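Alpha,alpha-trehalose-phosphate synthase (UDP-forming) (Burkholderia multivorans, PDB 5UOF) is a glycosyltransferase of family 20, built on the two-domain GT-B architecture. Local coordinates at residues V247-R252 against E351-M356; A357-S362 against K379-S384. All blocks are in the same frame, centred on the assembly; numbering follows the deposited sequence.

Contact 1 of 2, residues V247-R252 against E351-M356; sequences VQYGAR and ERNLLM
The ring of Tyr-249 lies flat over the beta-methylene of Asn-353, whose CB sits 3.4 Å from the ring centroid and almost exactly on the ring normal, 1° away from it. This is a CH-pi contact of nearly ideal geometry, with all six ring carbons about equally far from that one carbon. The carboxamide of Asn-353 stands upright, its plane at 90° to the ring, and its ND2 comes to 3.6 Å from CE1 of Tyr-249. Part of the opposite face lies under the guanidinium of Arg-252, from the tyrosine's own segment: a bend at chi2 (-59°) folds the arginine back until its CZ stands over the ring, offset toward the rim. The phenol is thus layered between an apolar methylene and a cationic plane. Its rotation is further fixed at the edge, where Tyr-249 OH donates a 3.0 Å hydrogen bond to OE1 of Glu-351, with the donor almost in line with the C-O bond. Arg-252 NH1 stays 4.2 Å from Glu-351 OE2, too far for a salt bridge, although the opposite charges probably still attract. Leu-354 N lies 3.6 Å from Tyr-249 CD2, and in one of its conformers the leucine side chain approaches Arg-252 CB. Tyr-249 opens a type I turn that ends at Arg-252, the N-cap of the next helix, and Glu-351 is itself an N-cap. At the surface, this joins the turn between helices 239-248 and 253-262 to the first turn of helix 352-361, with Leu-354 reaching Pro-254 and Val-255 and Met-356 packing on Ile-242 and Ala-246.

Contact 2 of 2, residues A357-S362 against K379-S384; sequences AFFRMS and KEYVAS. With NA (sodium ion), chain C.
Phe-359 and Tyr-381 pack closely in the buried half of this helix pair, where the edge of the tyrosine ring is turned toward the phenylalanine face as an offset edge-to-face pair, centroids 5.5 Å apart and planes at 63°. Tyr-381 CD1 comes to 3.7 Å from Phe-359 CG, and Ser-384 CB fits against Phe-359 CB. A chi1 of -177° swings the Tyr-381 ring away from its own backbone N and out to the end of the neighbouring helix, where its OH donates a 2.9 Å bond to Ser-362 OG; that hydroxyl in turn donates to Phe-359 O, bridging the tyrosine and the last helical turn. The helices cross at -65° beside the parallel sheet of a Rossmann-like domain of the GT-B fold, and Phe-359 and Ser-362 face its strand 266-271. On the less buried side the contact narrows to Arg-360, whose extended chain runs along Ser-384 O, CG 3.1 Å from it, before NH1 bonds to the same oxygen at 2.9 Å, bent and from above the carbonyl plane. Nearby, a sodium ion is held by the carbonyls Arg-360 O, at 2.4 Å, and Ser-362 O, by Gln-385 OE1 and by two waters.

From the N terminus, helix 239-248 comes first, and contact 1 then closes a loop of 98 residues by bringing the turn after that helix against the start of helix 352-361. Only after this does contact 2 open, closing a short loop of 16 residues that includes strand 364-367. The two loops therefore follow in series, neither enclosing nor crossing the other, yet they share helix 352-361, whose N-terminal half serves contact 1 and whose C-terminal half serves contact 2. They also touch directly: Arg-352 NH1 forms a 2.9 Å salt bridge with Glu-380 OE2, and Val-247 packs on the guanidinium of Arg-360. Helices 239-248, 352-361 and 376-384 are thereby tied together.

Contact 1 of 2, residues V247-R252 against E351-M356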
ATOM      1  N   VAL A 247      13.254 -26.474  27.265  1.00 14.53           N
ATOM      2  CA  VAL A 247      14.160 -27.089  28.236  1.00 15.21           C
ATOM      3  C   VAL A 247      14.210 -28.596  28.039  1.00 15.93           C
ATOM      4  O   VAL A 247      15.279 -29.215  28.109  1.00 21.00           O
ATOM      5  CB  VAL A 247      13.722 -26.731  29.669  1.00 18.19           C
ATOM      6  CG1 VAL A 247      14.448 -27.614  30.714  1.00 18.53           C
ATOM      7  CG2 VAL A 247      13.970 -25.245  29.922  1.00 19.18           C
ATOM      8  N   GLN A 248      13.053 -29.206  27.784  1.00 18.62           N
ATOM      9  CA  GLN A 248      12.969 -30.657  27.623  0.61 22.95           C
ATOM     10  C   GLN A 248      13.809 -31.144  26.452  1.00 21.42           C
ATOM     11  O   GLN A 248      14.335 -32.267  26.477  1.00 22.59           O
ATOM     12  CB  GLN A 248      11.514 -31.082  27.425  0.61 23.37           C
ATOM     13  CG  GLN A 248      10.685 -31.153  28.702  0.61 26.99           C
ATOM     14  CD  GLN A 248       9.205 -31.377  28.426  0.61 34.22           C
ATOM     15  OE1 GLN A 248       8.770 -31.405  27.270  0.61 38.05           O
ATOM     16  NE2 GLN A 248       8.424 -31.528  29.488  0.61 33.98           N
ATOM     17  N   TYR A 249      13.947 -30.315  25.420  1.00 17.09           N
ATOM     18  CA  TYR A 249      14.746 -30.629  24.243  1.00 15.87           C
ATOM     19  C   TYR A 249      16.169 -30.093  24.330  1.00 18.46           C
ATOM     20  O   TYR A 249      16.902 -30.145  23.339  1.00 16.31           O
ATOM     21  CB  TYR A 249      14.067 -30.081  22.989  1.00 15.84           C
ATOM     22  CG  TYR A 249      13.099 -31.062  22.382  1.00 17.82           C
ATOM     23  CD1 TYR A 249      12.101 -31.641  23.153  1.00 22.00           C
ATOM     24  CD2 TYR A 249      13.202 -31.430  21.052  1.00 25.44           C
ATOM     25  CE1 TYR A 249      11.215 -32.559  22.603  1.00 26.33           C
ATOM     26  CE2 TYR A 249      12.324 -32.346  20.493  1.00 24.74           C
ATOM     27  CZ  TYR A 249      11.338 -32.906  21.274  1.00 31.01           C
ATOM     28  OH  TYR A 249      10.461 -33.814  20.719  1.00 41.67           O
ATOM     29  N   GLY A 250      16.586 -29.583  25.491  1.00 19.09           N
ATOM     30  CA  GLY A 250      17.889 -28.949  25.583  1.00 16.33           C
ATOM     31  C   GLY A 250      19.066 -29.890  25.431  1.00 17.02           C
ATOM     32  O   GLY A 250      20.185 -29.428  25.180  1.00 20.49           O
ATOM     33  N   ALA A 251      18.845 -31.196  25.574  1.00 16.24           N
ATOM     34  CA  ALA A 251      19.921 -32.171  25.488  1.00 18.77           C
ATOM     35  C   ALA A 251      19.916 -32.949  24.178  1.00 18.94           C
ATOM     36  O   ALA A 251      20.749 -33.844  24.006  1.00 21.50           O
ATOM     37  CB  ALA A 251      19.844 -33.145  26.669  1.00 17.94           C
ATOM     38  N   ARG A 252      18.993 -32.647  23.265  1.00 19.23           N
ATOM     39  CA  ARG A 252      18.914 -33.373  22.003  1.00 20.15           C
ATOM     40  C   ARG A 252      20.179 -33.163  21.179  1.00 22.57           C
ATOM     41  O   ARG A 252      20.787 -32.093  21.206  1.00 19.78           O
ATOM     42  CB  ARG A 252      17.697 -32.909  21.204  1.00 18.40           C
ATOM     43  CG  ARG A 252      16.387 -33.307  21.839  1.00 21.81           C
ATOM     44  CD  ARG A 252      16.292 -34.809  21.982  1.00 26.88           C
ATOM     45  NE  ARG A 252      14.967 -35.187  22.447  1.00 39.85           N
ATOM     46  CZ  ARG A 252      13.948 -35.460  21.640  1.00 38.93           C
ATOM     47  NH1 ARG A 252      14.106 -35.411  20.321  1.00 42.03           N
ATOM     48  NH2 ARG A 252      12.773 -35.782  22.155  1.00 35.72           N
ATOM     49  N   GLU A 351      11.821 -30.256  13.850  1.00 15.64           N
ATOM     50  CA  GLU A 351      10.822 -30.432  14.899  1.00 18.40           C
ATOM     51  C   GLU A 351      10.593 -29.133  15.656  1.00 17.72           C
ATOM     52  O   GLU A 351      11.537 -28.407  15.970  1.00 16.50           O
ATOM     53  CB  GLU A 351      11.268 -31.490  15.903  1.00 24.11           C
ATOM     54  CG  GLU A 351      11.072 -32.912  15.517  1.00 36.99           C
ATOM     55  CD  GLU A 351      11.414 -33.809  16.686  1.00 40.15           C
ATOM     56  OE1 GLU A 351      10.741 -33.697  17.735  1.00 39.24           O
ATOM     57  OE2 GLU A 351      12.383 -34.583  16.574  1.00 47.56           O
ATOM     58  N   ARG A 352       9.328 -28.870  15.979  1.00 18.32           N
ATOM     59  CA  ARG A 352       8.972 -27.618  16.632  1.00 19.63           C
ATOM     60  C   ARG A 352       9.718 -27.442  17.945  1.00 16.26           C
ATOM     61  O   ARG A 352      10.232 -26.357  18.230  1.00 14.34           O
ATOM     62  CB  ARG A 352       7.465 -27.572  16.863  1.00 22.83           C
ATOM     63  CG  ARG A 352       6.991 -26.396  17.687  1.00 26.70           C
ATOM     64  CD  ARG A 352       5.478 -26.459  17.813  1.00 32.13           C
ATOM     65  NE  ARG A 352       4.960 -25.480  18.757  1.00 26.18           N
ATOM     66  CZ  ARG A 352       4.715 -24.210  18.453  1.00 21.35           C
ATOM     67  NH1 ARG A 352       4.949 -23.766  17.222  1.00 20.47           N
ATOM     68  NH2 ARG A 352       4.235 -23.391  19.379  1.00 22.92           N
ATOM     69  N   ASN A 353       9.795 -28.495  18.758  1.00 16.77           N
ATOM     70  CA  ASN A 353      10.428 -28.337  20.064  1.00 18.11           C
ATOM     71  C   ASN A 353      11.930 -28.135  19.941  1.00 19.63           C
ATOM     72  O   ASN A 353      12.542 -27.504  20.813  1.00 17.95           O
ATOM     73  CB  ASN A 353      10.113 -29.533  20.952  1.00 16.98           C
ATOM     74  CG  ASN A 353       8.697 -29.505  21.465  1.00 24.19           C
ATOM     75  OD1 ASN A 353       7.935 -28.585  21.157  1.00 21.73           O
ATOM     76  ND2 ASN A 353       8.331 -30.507  22.251  1.00 24.94           N
ATOM     77  N   LEU A 354      12.538 -28.669  18.877  1.00 15.95           N
ATOM     78  CA  LEU A 354      13.938 -28.368  18.597  0.51 17.66           C
ATOM     79  C   LEU A 354      14.135 -26.883  18.312  1.00 18.24           C
ATOM     80  O   LEU A 354      15.085 -26.267  18.809  1.00 15.03           O
ATOM     81  CB  LEU A 354      14.421 -29.217  17.419  0.51 18.77           C
ATOM     82  CG  LEU A 354      15.918 -29.477  17.269  0.51 19.30           C
ATOM     83  CD1 LEU A 354      16.443 -30.268  18.462  0.51 19.54           C
ATOM     84  CD2 LEU A 354      16.204 -30.207  15.967  0.51 17.24           C
ATOM     85  N   LEU A 355      13.248 -26.289  17.497  1.00 14.97           N
ATOM     86  CA  LEU A 355      13.339 -24.856  17.236  1.00 15.21           C
ATOM     87  C   LEU A 355      13.268 -24.063  18.532  1.00 14.47           C
ATOM     88  O   LEU A 355      13.987 -23.069  18.697  1.00 12.24           O
ATOM     89  CB  LEU A 355      12.226 -24.397  16.288  1.00 16.31           C
ATOM     90  CG  LEU A 355      12.238 -24.897  14.844  1.00 26.76           C
ATOM     91  CD1 LEU A 355      11.091 -24.258  14.071  1.00 24.59           C
ATOM     92  CD2 LEU A 355      13.572 -24.601  14.171  1.00 23.18           C
ATOM     93  N   MET A 356      12.396 -24.474  19.458  1.00 14.83           N
ATOM     94  CA  MET A 356      12.313 -23.758  20.727  1.00 13.82           C
ATOM     95  C   MET A 356      13.631 -23.856  21.488  1.00 12.45           C
ATOM     96  O   MET A 356      14.098 -22.864  22.068  1.00 13.16           O
ATOM     97  CB  MET A 356      11.153 -24.288  21.580  1.00 11.09           C
ATOM     98  CG  MET A 356       9.778 -24.318  20.863  1.00 16.01           C
ATOM     99  SD  MET A 356       9.310 -22.715  20.162  1.00 15.88           S
ATOM    100  CE  MET A 356       7.945 -23.185  19.106  1.00 26.48           C
TER

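Contact 2 of 2, residues A357-S362 against K379-S384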
ATOM      1  N   ALA A 357      14.257 -25.040  21.478  1.00 10.59           N
ATOM      2  CA  ALA A 357      15.570 -25.181  22.103  1.00 11.72           C
ATOM      3  C   ALA A 357      16.617 -24.315  21.406  1.00 15.46           C
ATOM      4  O   ALA A 357      17.499 -23.752  22.069  1.00 15.08           O
ATOM      5  CB  ALA A 357      15.994 -26.654  22.120  1.00 12.91           C
ATOM      6  N   PHE A 358      16.544 -24.191  20.072  1.00 10.74           N
ATOM      7  CA  PHE A 358      17.448 -23.270  19.383  1.00 12.97           C
ATOM      8  C   PHE A 358      17.182 -21.836  19.820  1.00 12.11           C
ATOM      9  O   PHE A 358      18.120 -21.057  20.029  1.00 11.97           O
ATOM     10  CB  PHE A 358      17.290 -23.355  17.860  1.00 11.02           C
ATOM     11  CG  PHE A 358      17.608 -24.697  17.256  1.00 14.05           C
ATOM     12  CD1 PHE A 358      18.413 -25.618  17.898  1.00 16.01           C
ATOM     13  CD2 PHE A 358      17.097 -25.016  16.000  1.00 17.07           C
ATOM     14  CE1 PHE A 358      18.695 -26.850  17.302  1.00 19.16           C
ATOM     15  CE2 PHE A 358      17.370 -26.230  15.405  1.00 17.37           C
ATOM     16  CZ  PHE A 358      18.159 -27.155  16.058  1.00 17.99           C
ATOM     17  N   PHE A 359      15.902 -21.453  19.909  1.00 13.14           N
ATOM     18  CA  PHE A 359      15.580 -20.111  20.386  1.00 13.20           C
ATOM     19  C   PHE A 359      16.155 -19.884  21.775  1.00 11.78           C
ATOM     20  O   PHE A 359      16.718 -18.821  22.063  1.00 12.60           O
ATOM     21  CB  PHE A 359      14.063 -19.900  20.431  1.00 10.49           C
ATOM     22  CG  PHE A 359      13.390 -19.857  19.085  1.00 10.95           C
ATOM     23  CD1 PHE A 359      14.099 -19.571  17.933  1.00  9.54           C
ATOM     24  CD2 PHE A 359      12.024 -20.107  18.989  1.00  9.72           C
ATOM     25  CE1 PHE A 359      13.454 -19.521  16.700  1.00 11.87           C
ATOM     26  CE2 PHE A 359      11.378 -20.057  17.772  1.00 13.50           C
ATOM     27  CZ  PHE A 359      12.090 -19.774  16.623  1.00 16.69           C
ATOM     28  N   ARG A 360      16.008 -20.863  22.659  1.00 10.27           N
ATOM     29  CA  ARG A 360      16.477 -20.652  24.024  1.00 12.57           C
ATOM     30  C   ARG A 360      17.989 -20.452  24.059  1.00 12.31           C
ATOM     31  O   ARG A 360      18.490 -19.622  24.822  1.00 13.70           O
ATOM     32  CB  ARG A 360      16.066 -21.820  24.919  1.00 11.13           C
ATOM     33  CG  ARG A 360      16.346 -21.569  26.423  1.00  9.47           C
ATOM     34  CD  ARG A 360      15.670 -22.671  27.238  1.00 13.65           C
ATOM     35  NE  ARG A 360      15.712 -22.506  28.701  1.00 14.49           N
ATOM     36  CZ  ARG A 360      14.713 -22.012  29.438  1.00 16.67           C
ATOM     37  NH1 ARG A 360      13.593 -21.586  28.867  1.00 10.18           N
ATOM     38  NH2 ARG A 360      14.823 -21.962  30.763  1.00 14.94           N
ATOM     39  N   MET A 361      18.730 -21.196  23.230  1.00 11.38           N
ATOM     40  CA  MET A 361      20.190 -21.099  23.164  0.69 15.31           C
ATOM     41  C   MET A 361      20.637 -19.743  22.648  1.00 13.56           C
ATOM     42  O   MET A 361      21.696 -19.234  23.033  1.00 15.76           O
ATOM     43  CB  MET A 361      20.741 -22.194  22.242  0.69 13.62           C
ATOM     44  CG  MET A 361      22.247 -22.169  22.033  0.69 20.53           C
ATOM     45  SD  MET A 361      22.847 -23.344  20.793  0.69 23.79           S
ATOM     46  CE  MET A 361      21.520 -24.535  20.807  0.69 27.24           C
ATOM     47  N   SER A 362      19.850 -19.162  21.752  1.00 11.69           N
ATOM     48  CA  SER A 362      20.271 -17.962  21.046  1.00 15.11           C
ATOM     49  C   SER A 362      20.226 -16.725  21.944  1.00 15.95           C
ATOM     50  O   SER A 362      19.583 -16.692  22.992  1.00 15.03           O
ATOM     51  CB  SER A 362      19.382 -17.739  19.835  1.00 15.41           C
ATOM     52  OG  SER A 362      18.128 -17.255  20.267  1.00 14.51           O
ATOM     53  N   LYS A 379       6.488 -14.559  19.190  1.00  8.95           N
ATOM     54  CA  LYS A 379       5.990 -14.914  20.513  1.00  7.95           C
ATOM     55  C   LYS A 379       6.668 -16.179  21.026  1.00 12.89           C
ATOM     56  O   LYS A 379       7.017 -16.268  22.215  1.00 12.62           O
ATOM     57  CB  LYS A 379       4.464 -15.081  20.463  1.00 11.40           C
ATOM     58  CG  LYS A 379       3.742 -13.790  20.012  1.00 12.73           C
ATOM     59  CD  LYS A 379       2.240 -13.860  20.220  1.00 11.71           C
ATOM     60  CE  LYS A 379       1.585 -12.475  19.980  1.00 12.83           C
ATOM     61  NZ  LYS A 379       0.098 -12.484  20.225  1.00 12.29           N
ATOM     62  N   GLU A 380       6.859 -17.162  20.140  1.00 10.79           N
ATOM     63  CA  GLU A 380       7.573 -18.387  20.495  1.00 12.78           C
ATOM     64  C   GLU A 380       9.004 -18.092  20.913  1.00 12.56           C
ATOM     65  O   GLU A 380       9.536 -18.737  21.831  1.00 12.10           O
ATOM     66  CB  GLU A 380       7.578 -19.357  19.318  1.00 10.84           C
ATOM     67  CG  GLU A 380       6.203 -19.904  18.984  1.00 10.52           C
ATOM     68  CD  GLU A 380       6.111 -20.470  17.575  1.00 19.59           C
ATOM     69  OE1 GLU A 380       7.135 -20.504  16.867  1.00 17.42           O
ATOM     70  OE2 GLU A 380       5.007 -20.894  17.181  1.00 19.36           O
ATOM     71  N   TYR A 381       9.648 -17.131  20.240  1.00 11.99           N
ATOM     72  CA  TYR A 381      11.013 -16.773  20.607  1.00 11.01           C
ATOM     73  C   TYR A 381      11.077 -16.299  22.057  1.00 11.14           C
ATOM     74  O   TYR A 381      11.891 -16.788  22.850  1.00 10.18           O
ATOM     75  CB  TYR A 381      11.567 -15.697  19.656  1.00  7.87           C
ATOM     76  CG  TYR A 381      12.997 -15.426  20.030  1.00 11.14           C
ATOM     77  CD1 TYR A 381      14.007 -16.268  19.593  1.00 13.57           C
ATOM     78  CD2 TYR A 381      13.321 -14.389  20.904  1.00 12.75           C
ATOM     79  CE1 TYR A 381      15.317 -16.071  19.989  1.00 13.97           C
ATOM     80  CE2 TYR A 381      14.638 -14.168  21.294  1.00  9.80           C
ATOM     81  CZ  TYR A 381      15.630 -15.026  20.837  1.00 10.91           C
ATOM     82  OH  TYR A 381      16.932 -14.846  21.242  1.00 12.47           O
ATOM     83  N   VAL A 382      10.214 -15.351  22.425  1.00 10.49           N
ATOM     84  CA  VAL A 382      10.206 -14.842  23.798  1.00 10.34           C
ATOM     85  C   VAL A 382       9.902 -15.971  24.773  1.00 11.57           C
ATOM     86  O   VAL A 382      10.586 -16.149  25.790  1.00 11.98           O
ATOM     87  CB  VAL A 382       9.188 -13.696  23.933  1.00 12.67           C
ATOM     88  CG1 VAL A 382       9.009 -13.280  25.397  1.00 12.99           C
ATOM     89  CG2 VAL A 382       9.606 -12.501  23.074  1.00 10.80           C
ATOM     90  N   ALA A 383       8.860 -16.754  24.470  1.00 11.53           N
ATOM     91  CA  ALA A 383       8.437 -17.797  25.404  1.00  9.52           C
ATOM     92  C   ALA A 383       9.536 -18.822  25.658  1.00 15.05           C
ATOM     93  O   ALA A 383       9.556 -19.465  26.717  1.00 15.16           O
ATOM     94  CB  ALA A 383       7.179 -18.490  24.868  1.00 13.48           C
ATOM     95  N   SER A 384      10.450 -19.001  24.706  1.00 10.02           N
ATOM     96  CA  SER A 384      11.496 -20.003  24.845  1.00 11.20           C
ATOM     97  C   SER A 384      12.634 -19.564  25.766  1.00 13.21           C
ATOM     98  O   SER A 384      13.439 -20.408  26.169  1.00 11.59           O
ATOM     99  CB  SER A 384      12.065 -20.351  23.461  1.00 11.10           C
ATOM    100  OG  SER A 384      11.087 -20.964  22.637  1.00 13.27           O
TER
HETATM  101 NA    NA C 501      18.454 -17.259  24.911  1.00 14.93          NA
HETATM  102  O   HOH W   1      17.954 -17.820  27.231  1.00 14.35           O
HETATM  103  O   HOH W   2      20.111 -15.635  25.933  1.00 21.41           O